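Local coordinates for MIPZ (Caulobacter crescentus, PDB 2XJ9), which binds ATP and dimerises as a P-loop ATPase that positions the division plane, acting as a cell division inhibitor that forms gradients through nucleoid binding, at residues D139-D147 and T154-T162. The protein carries 1 engineered substitution. Numbering follows the deposited sequence.
Sequences DFDMLGTVD and TKPSLYSLT. With AGS (phosphothiophosphoric acid-adenylate ester), chain F.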
ATOM      1  N   ASP A 139      -2.274  -9.553   1.841  1.00 29.59           N
ATOM      2  CA  ASP A 139      -2.670  -9.154   0.483  1.00 31.53           C
ATOM      3  C   ASP A 139      -3.716 -10.110  -0.057  1.00 27.95           C
ATOM      4  O   ASP A 139      -4.731  -9.685  -0.556  1.00 27.16           O
ATOM      5  CB  ASP A 139      -1.475  -9.119  -0.475  1.00 26.72           C
ATOM      6  CG  ASP A 139      -0.549  -7.932  -0.228  1.00 26.54           C
ATOM      7  OD1 ASP A 139      -0.378  -7.495   0.918  1.00 32.13           O
ATOM      8  OD2 ASP A 139       0.034  -7.427  -1.195  1.00 26.46           O
ATOM      9  N   PHE A 140      -3.459 -11.402   0.075  1.00 26.39           N
ATOM     10  CA  PHE A 140      -4.324 -12.411  -0.486  1.00 27.61           C
ATOM     11  C   PHE A 140      -5.781 -12.263  -0.073  1.00 34.26           C
ATOM     12  O   PHE A 140      -6.675 -12.745  -0.761  1.00 30.81           O
ATOM     13  CB  PHE A 140      -3.844 -13.791  -0.092  1.00 28.12           C
ATOM     14  CG  PHE A 140      -4.660 -14.895  -0.688  1.00 36.46           C
ATOM     15  CD1 PHE A 140      -5.662 -15.510   0.035  1.00 38.39           C
ATOM     16  CD2 PHE A 140      -4.428 -15.322  -1.974  1.00 35.62           C
ATOM     17  CE1 PHE A 140      -6.400 -16.534  -0.515  1.00 38.63           C
ATOM     18  CE2 PHE A 140      -5.169 -16.343  -2.522  1.00 32.46           C
ATOM     19  CZ  PHE A 140      -6.154 -16.943  -1.801  1.00 33.07           C
ATOM     20  N   ASP A 141      -6.026 -11.602   1.052  1.00 37.55           N
ATOM     21  CA  ASP A 141      -7.381 -11.536   1.599  1.00 32.87           C
ATOM     22  C   ASP A 141      -8.315 -10.625   0.803  1.00 34.51           C
ATOM     23  O   ASP A 141      -9.525 -10.630   1.015  1.00 34.57           O
ATOM     24  CB  ASP A 141      -7.333 -11.062   3.046  1.00 36.24           C
ATOM     25  CG  ASP A 141      -8.663 -11.206   3.739  1.00 45.10           C
ATOM     26  OD1 ASP A 141      -9.143 -10.199   4.311  1.00 49.60           O
ATOM     27  OD2 ASP A 141      -9.225 -12.325   3.710  1.00 42.65           O
ATOM     28  N   MET A 142      -7.747  -9.818  -0.091  1.00 41.27           N
ATOM     29  CA  MET A 142      -8.543  -8.989  -1.001  1.00 40.21           C
ATOM     30  C   MET A 142      -8.869  -9.728  -2.302  1.00 38.92           C
ATOM     31  O   MET A 142      -9.739  -9.301  -3.076  1.00 37.55           O
ATOM     32  CB  MET A 142      -7.864  -7.636  -1.271  1.00 33.24           C
ATOM     33  CG  MET A 142      -7.844  -6.722  -0.028  1.00 32.62           C
ATOM     34  SD  MET A 142      -9.524  -6.337   0.574  1.00 50.64           S
ATOM     35  CE  MET A 142     -10.135  -5.290  -0.758  1.00 35.36           C
ATOM     36  N   LEU A 143      -8.191 -10.850  -2.529  1.00 32.45           N
ATOM     37  CA  LEU A 143      -8.580 -11.726  -3.636  1.00 35.13           C
ATOM     38  C   LEU A 143      -9.548 -12.848  -3.210  1.00 33.87           C
ATOM     39  O   LEU A 143     -10.551 -13.072  -3.870  1.00 41.81           O
ATOM     40  CB  LEU A 143      -7.344 -12.266  -4.363  1.00 34.53           C
ATOM     41  CG  LEU A 143      -6.402 -11.151  -4.841  1.00 34.01           C
ATOM     42  CD1 LEU A 143      -5.080 -11.679  -5.303  1.00 24.80           C
ATOM     43  CD2 LEU A 143      -7.056 -10.332  -5.945  1.00 37.32           C
ATOM     44  N   GLY A 144      -9.276 -13.517  -2.098  1.00 28.87           N
ATOM     45  CA  GLY A 144     -10.095 -14.630  -1.668  1.00 33.87           C
ATOM     46  C   GLY A 144     -10.042 -14.880  -0.173  1.00 43.40           C
ATOM     47  O   GLY A 144      -9.015 -14.666   0.477  1.00 50.37           O
ATOM     48  N   THR A 145     -11.158 -15.337   0.379  1.00 39.68           N
ATOM     49  CA  THR A 145     -11.258 -15.585   1.799  1.00 36.40           C
ATOM     50  C   THR A 145     -10.865 -17.008   2.167  1.00 55.98           C
ATOM     51  O   THR A 145     -11.439 -17.974   1.659  1.00 60.10           O
ATOM     52  CB  THR A 145     -12.658 -15.305   2.296  1.00 45.79           C
ATOM     53  OG1 THR A 145     -12.725 -13.936   2.726  1.00 48.20           O
ATOM     54  CG2 THR A 145     -13.005 -16.250   3.458  1.00 47.01           C
ATOM     55  N   VAL A 146      -9.875 -17.116   3.055  1.00 64.46           N
ATOM     56  CA  VAL A 146      -9.391 -18.399   3.569  1.00 61.32           C
ATOM     57  C   VAL A 146      -9.896 -18.663   5.002  1.00 68.83           C
ATOM     58  O   VAL A 146     -10.030 -17.733   5.819  1.00 64.46           O
ATOM     59  CB  VAL A 146      -7.847 -18.448   3.547  1.00 53.24           C
ATOM     60  CG1 VAL A 146      -7.345 -19.790   4.033  1.00 52.55           C
ATOM     61  CG2 VAL A 146      -7.343 -18.165   2.149  1.00 54.99           C
ATOM     62  N   ASP A 147     -10.176 -19.936   5.288  1.00 65.90           N
ATOM     63  CA  ASP A 147     -10.608 -20.398   6.613  1.00 64.10           C
ATOM     64  C   ASP A 147      -9.442 -20.498   7.657  1.00 66.38           C
ATOM     65  O   ASP A 147      -8.363 -21.015   7.336  1.00 60.76           O
ATOM     66  CB  ASP A 147     -11.264 -21.762   6.421  1.00 59.68           C
ATOM     67  CG  ASP A 147     -12.334 -22.043   7.431  1.00 64.79           C
ATOM     68  OD1 ASP A 147     -13.519 -21.811   7.097  1.00 74.04           O
ATOM     69  OD2 ASP A 147     -11.992 -22.514   8.537  1.00 55.77           O
ATOM     70  N   THR A 154     -12.546 -20.715   0.882  1.00 79.72           N
ATOM     71  CA  THR A 154     -14.003 -20.773   0.887  1.00 75.75           C
ATOM     72  C   THR A 154     -14.707 -19.919  -0.194  1.00 80.33           C
ATOM     73  O   THR A 154     -15.766 -20.323  -0.704  1.00 74.45           O
ATOM     74  CB  THR A 154     -14.563 -20.434   2.304  1.00 64.87           C
ATOM     75  OG1 THR A 154     -15.991 -20.610   2.331  1.00 74.76           O
ATOM     76  CG2 THR A 154     -14.188 -18.994   2.726  1.00 61.33           C
ATOM     77  N   LYS A 155     -14.147 -18.758  -0.552  1.00 56.64           N
ATOM     78  CA  LYS A 155     -14.876 -17.867  -1.461  1.00 53.28           C
ATOM     79  C   LYS A 155     -14.046 -16.723  -2.047  1.00 46.68           C
ATOM     80  O   LYS A 155     -13.065 -16.302  -1.471  1.00 54.16           O
ATOM     81  CB  LYS A 155     -16.100 -17.274  -0.747  1.00 58.30           C
ATOM     82  CG  LYS A 155     -15.789 -15.984  -0.011  1.00 58.66           C
ATOM     83  CD  LYS A 155     -16.874 -15.597   0.971  1.00 53.71           C
ATOM     84  CE  LYS A 155     -16.370 -14.509   1.911  1.00 62.44           C
ATOM     85  NZ  LYS A 155     -15.883 -13.295   1.180  1.00 58.11           N
ATOM     86  N   PRO A 156     -14.460 -16.207  -3.203  1.00 52.79           N
ATOM     87  CA  PRO A 156     -13.816 -15.027  -3.776  1.00 48.34           C
ATOM     88  C   PRO A 156     -14.015 -13.860  -2.835  1.00 46.04           C
ATOM     89  O   PRO A 156     -14.839 -13.963  -1.928  1.00 46.51           O
ATOM     90  CB  PRO A 156     -14.613 -14.794  -5.065  1.00 36.54           C
ATOM     91  CG  PRO A 156     -15.174 -16.114  -5.393  1.00 37.74           C
ATOM     92  CD  PRO A 156     -15.515 -16.733  -4.082  1.00 50.19           C
ATOM     93  N   SER A 157     -13.304 -12.763  -3.069  1.00 42.33           N
ATOM     94  CA  SER A 157     -13.328 -11.633  -2.156  1.00 38.56           C
ATOM     95  C   SER A 157     -13.322 -10.278  -2.854  1.00 36.01           C
ATOM     96  O   SER A 157     -13.125 -10.188  -4.063  1.00 38.67           O
ATOM     97  CB  SER A 157     -12.150 -11.720  -1.186  1.00 38.03           C
ATOM     98  OG  SER A 157     -12.197 -10.648  -0.273  1.00 36.63           O
ATOM     99  N   LEU A 158     -13.511  -9.231  -2.059  1.00 33.43           N
ATOM    100  CA  LEU A 158     -13.791  -7.876  -2.540  1.00 33.79           C
ATOM    101  C   LEU A 158     -13.253  -7.485  -3.918  1.00 36.07           C
ATOM    102  O   LEU A 158     -13.988  -6.934  -4.736  1.00 45.04           O
ATOM    103  CB  LEU A 158     -13.321  -6.847  -1.506  1.00 38.21           C
ATOM    104  CG  LEU A 158     -14.387  -6.060  -0.740  1.00 40.31           C
ATOM    105  CD1 LEU A 158     -15.639  -6.885  -0.491  1.00 30.35           C
ATOM    106  CD2 LEU A 158     -13.802  -5.553   0.571  1.00 38.57           C
ATOM    107  N   TYR A 159     -11.972  -7.726  -4.166  1.00 31.63           N
ATOM    108  CA  TYR A 159     -11.360  -7.240  -5.390  1.00 27.65           C
ATOM    109  C   TYR A 159     -11.591  -8.194  -6.547  1.00 38.72           C
ATOM    110  O   TYR A 159     -11.690  -7.769  -7.703  1.00 38.68           O
ATOM    111  CB  TYR A 159      -9.870  -7.003  -5.211  1.00 23.72           C
ATOM    112  CG  TYR A 159      -9.219  -6.566  -6.485  1.00 27.69           C
ATOM    113  CD1 TYR A 159      -9.455  -5.316  -7.002  1.00 33.35           C
ATOM    114  CD2 TYR A 159      -8.393  -7.410  -7.185  1.00 28.58           C
ATOM    115  CE1 TYR A 159      -8.870  -4.905  -8.179  1.00 31.26           C
ATOM    116  CE2 TYR A 159      -7.797  -7.011  -8.372  1.00 28.39           C
ATOM    117  CZ  TYR A 159      -8.041  -5.755  -8.867  1.00 31.87           C
ATOM    118  OH  TYR A 159      -7.456  -5.339 -10.052  1.00 26.69           O
ATOM    119  N   SER A 160     -11.660  -9.487  -6.245  1.00 36.35           N
ATOM    120  CA  SER A 160     -12.025 -10.473  -7.257  1.00 35.19           C
ATOM    121  C   SER A 160     -13.306 -10.028  -7.892  1.00 35.00           C
ATOM    122  O   SER A 160     -13.405  -9.988  -9.108  1.00 40.23           O
ATOM    123  CB  SER A 160     -12.238 -11.846  -6.640  1.00 40.72           C
ATOM    124  OG  SER A 160     -11.017 -12.543  -6.559  1.00 41.19           O
ATOM    125  N   LEU A 161     -14.280  -9.674  -7.055  1.00 34.77           N
ATOM    126  CA  LEU A 161     -15.588  -9.207  -7.548  1.00 43.24           C
ATOM    127  C   LEU A 161     -15.477  -7.942  -8.402  1.00 39.73           C
ATOM    128  O   LEU A 161     -16.143  -7.818  -9.420  1.00 39.04           O
ATOM    129  CB  LEU A 161     -16.573  -8.972  -6.400  1.00 40.70           C
ATOM    130  CG  LEU A 161     -16.761 -10.131  -5.420  1.00 41.41           C
ATOM    131  CD1 LEU A 161     -17.651  -9.720  -4.250  1.00 34.58           C
ATOM    132  CD2 LEU A 161     -17.315 -11.346  -6.157  1.00 29.21           C
ATOM    133  N   THR A 162     -14.630  -7.007  -7.993  1.00 33.05           N
ATOM    134  CA  THR A 162     -14.430  -5.804  -8.786  1.00 36.42           C
ATOM    135  C   THR A 162     -14.052  -6.114 -10.243  1.00 46.40           C
ATOM    136  O   THR A 162     -14.491  -5.429 -11.163  1.00 50.38           O
ATOM    137  CB  THR A 162     -13.389  -4.873  -8.146  1.00 40.59           C
ATOM    138  OG1 THR A 162     -13.968  -4.250  -6.992  1.00 48.10           O
ATOM    139  CG2 THR A 162     -12.910  -3.812  -9.144  1.00 24.32           C
TER
HETATM  140  PG  AGS F1273      -3.110  -0.516   3.326  1.00 31.03           P
HETATM  141  S1G AGS F1273      -3.858  -0.479   4.635  1.00 18.86           S
HETATM  142  O2G AGS F1273      -2.841   0.820   2.627  1.00 14.50           O
HETATM  143  O3G AGS F1273      -3.615  -1.578   2.384  1.00 29.45           O
HETATM  144  PB  AGS F1273      -0.964  -1.133   5.210  1.00 21.47           P
HETATM  145  O1B AGS F1273      -0.281   0.192   5.378  1.00 18.26           O
HETATM  146  O2B AGS F1273      -2.036  -1.652   6.118  1.00 15.65           O
HETATM  147  O3B AGS F1273      -1.633  -1.077   3.725  1.00 39.48           O
HETATM  148  PA  AGS F1273       0.195  -3.659   5.645  1.00 24.15           P
HETATM  149  O1A AGS F1273       0.382  -3.431   7.116  1.00 27.49           O
HETATM  150  O2A AGS F1273      -0.905  -4.572   5.186  1.00 17.36           O
HETATM  151  O3A AGS F1273       0.202  -2.197   4.977  1.00 21.77           O
HETATM  152  O5' AGS F1273       1.558  -4.234   5.032  1.00 34.34           O
HETATM  153  C5' AGS F1273       1.792  -4.305   3.634  1.00 24.03           C
HETATM  154  C4' AGS F1273       2.301  -5.717   3.301  1.00 33.78           C
HETATM  155  O4' AGS F1273       3.577  -5.894   3.879  1.00 26.21           O
HETATM  156  C3' AGS F1273       1.463  -6.861   3.852  1.00 31.08           C
HETATM  157  O3' AGS F1273       1.417  -7.959   2.924  1.00 19.52           O
HETATM  158  C2' AGS F1273       2.170  -7.337   5.094  1.00 21.32           C
HETATM  159  O2' AGS F1273       2.005  -8.732   5.013  1.00 24.83           O
HETATM  160  C1' AGS F1273       3.603  -6.983   4.819  1.00 31.95           C
HETATM  161  N9  AGS F1273       4.533  -6.442   5.860  1.00 42.50           N
HETATM  162  C8  AGS F1273       4.455  -5.207   6.378  1.00 27.25           C
HETATM  163  N7  AGS F1273       5.491  -4.986   7.209  1.00 37.61           N
HETATM  164  C5  AGS F1273       6.280  -6.079   7.221  1.00 35.21           C
HETATM  165  C6  AGS F1273       7.546  -6.470   7.903  1.00 33.73           C
HETATM  166  N6  AGS F1273       8.187  -5.622   8.750  1.00 27.09           N
HETATM  167  N1  AGS F1273       8.028  -7.704   7.633  1.00 37.36           N
HETATM  168  C2  AGS F1273       7.388  -8.548   6.778  1.00 39.11           C
HETATM  169  N3  AGS F1273       6.245  -8.257   6.127  1.00 26.99           N
HETATM  170  C4  AGS F1273       5.654  -7.043   6.311  1.00 32.47           C
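The carbonyl oxygen of Leu143 is gripped by two donors of the residues that follow Pro156: Ser160 OG lies 2.8 Å from Leu143 O, tilted 19° from the carbonyl plane, while the backbone N-H of Ser157 adds a weak, strongly bent bond. One residue earlier, Tyr159 N donates to Met142 O over 2.9 Å, and one before that, Ser157 OG reaches Asp141 O at 3.0 Å. Three successive carbonyls of the turn leaving helix 137-140 are thus held by Ser157, Tyr159 and Ser160, where the chain enters helix 158-168. With its hydroxyl anti to the backbone N (chi1 -178°), Ser157 extends OG to Asp141 O and lays CB against the Leu143 carbonyl; replacing Ser157 by alanine is likely to leave Asp141 O without this donor and that end of the turn less firmly tied. Beyond it, the chains pair as a short antiparallel hairpin. Thr145 N bonds to Lys155 O at 161°, and Thr154 N bonds almost straight to Thr145 O, so Thr154 and Lys155 both face Thr145 in a classic beta bulge. The Lys155 chain crosses Thr145, its CE 3.8 Å from Thr145 CB. Apolar contacts flank the polar core: Leu143 CD2 comes to the edge of the Tyr159 ring, near its plane, 3.4 Å from Tyr159 CD2, and the bent Met142 chain brings CE to 3.6 Å from Leu158 CB. At the nucleotide end, Asp139 OD1 accepts from the ligand's O3' at 2.7 Å. Asp141 forms a salt bridge with Arg50 of the second subunit, and Met142 and Leu158 pack on Gln45 and Arg44 of that subunit. Within the chain, Leu143 touches Met133 of strand 128-134 and Leu206 of helix 194-210, and Tyr159 packs on Val129 of that strand while its hydroxyl bonds to His123 and Thr131.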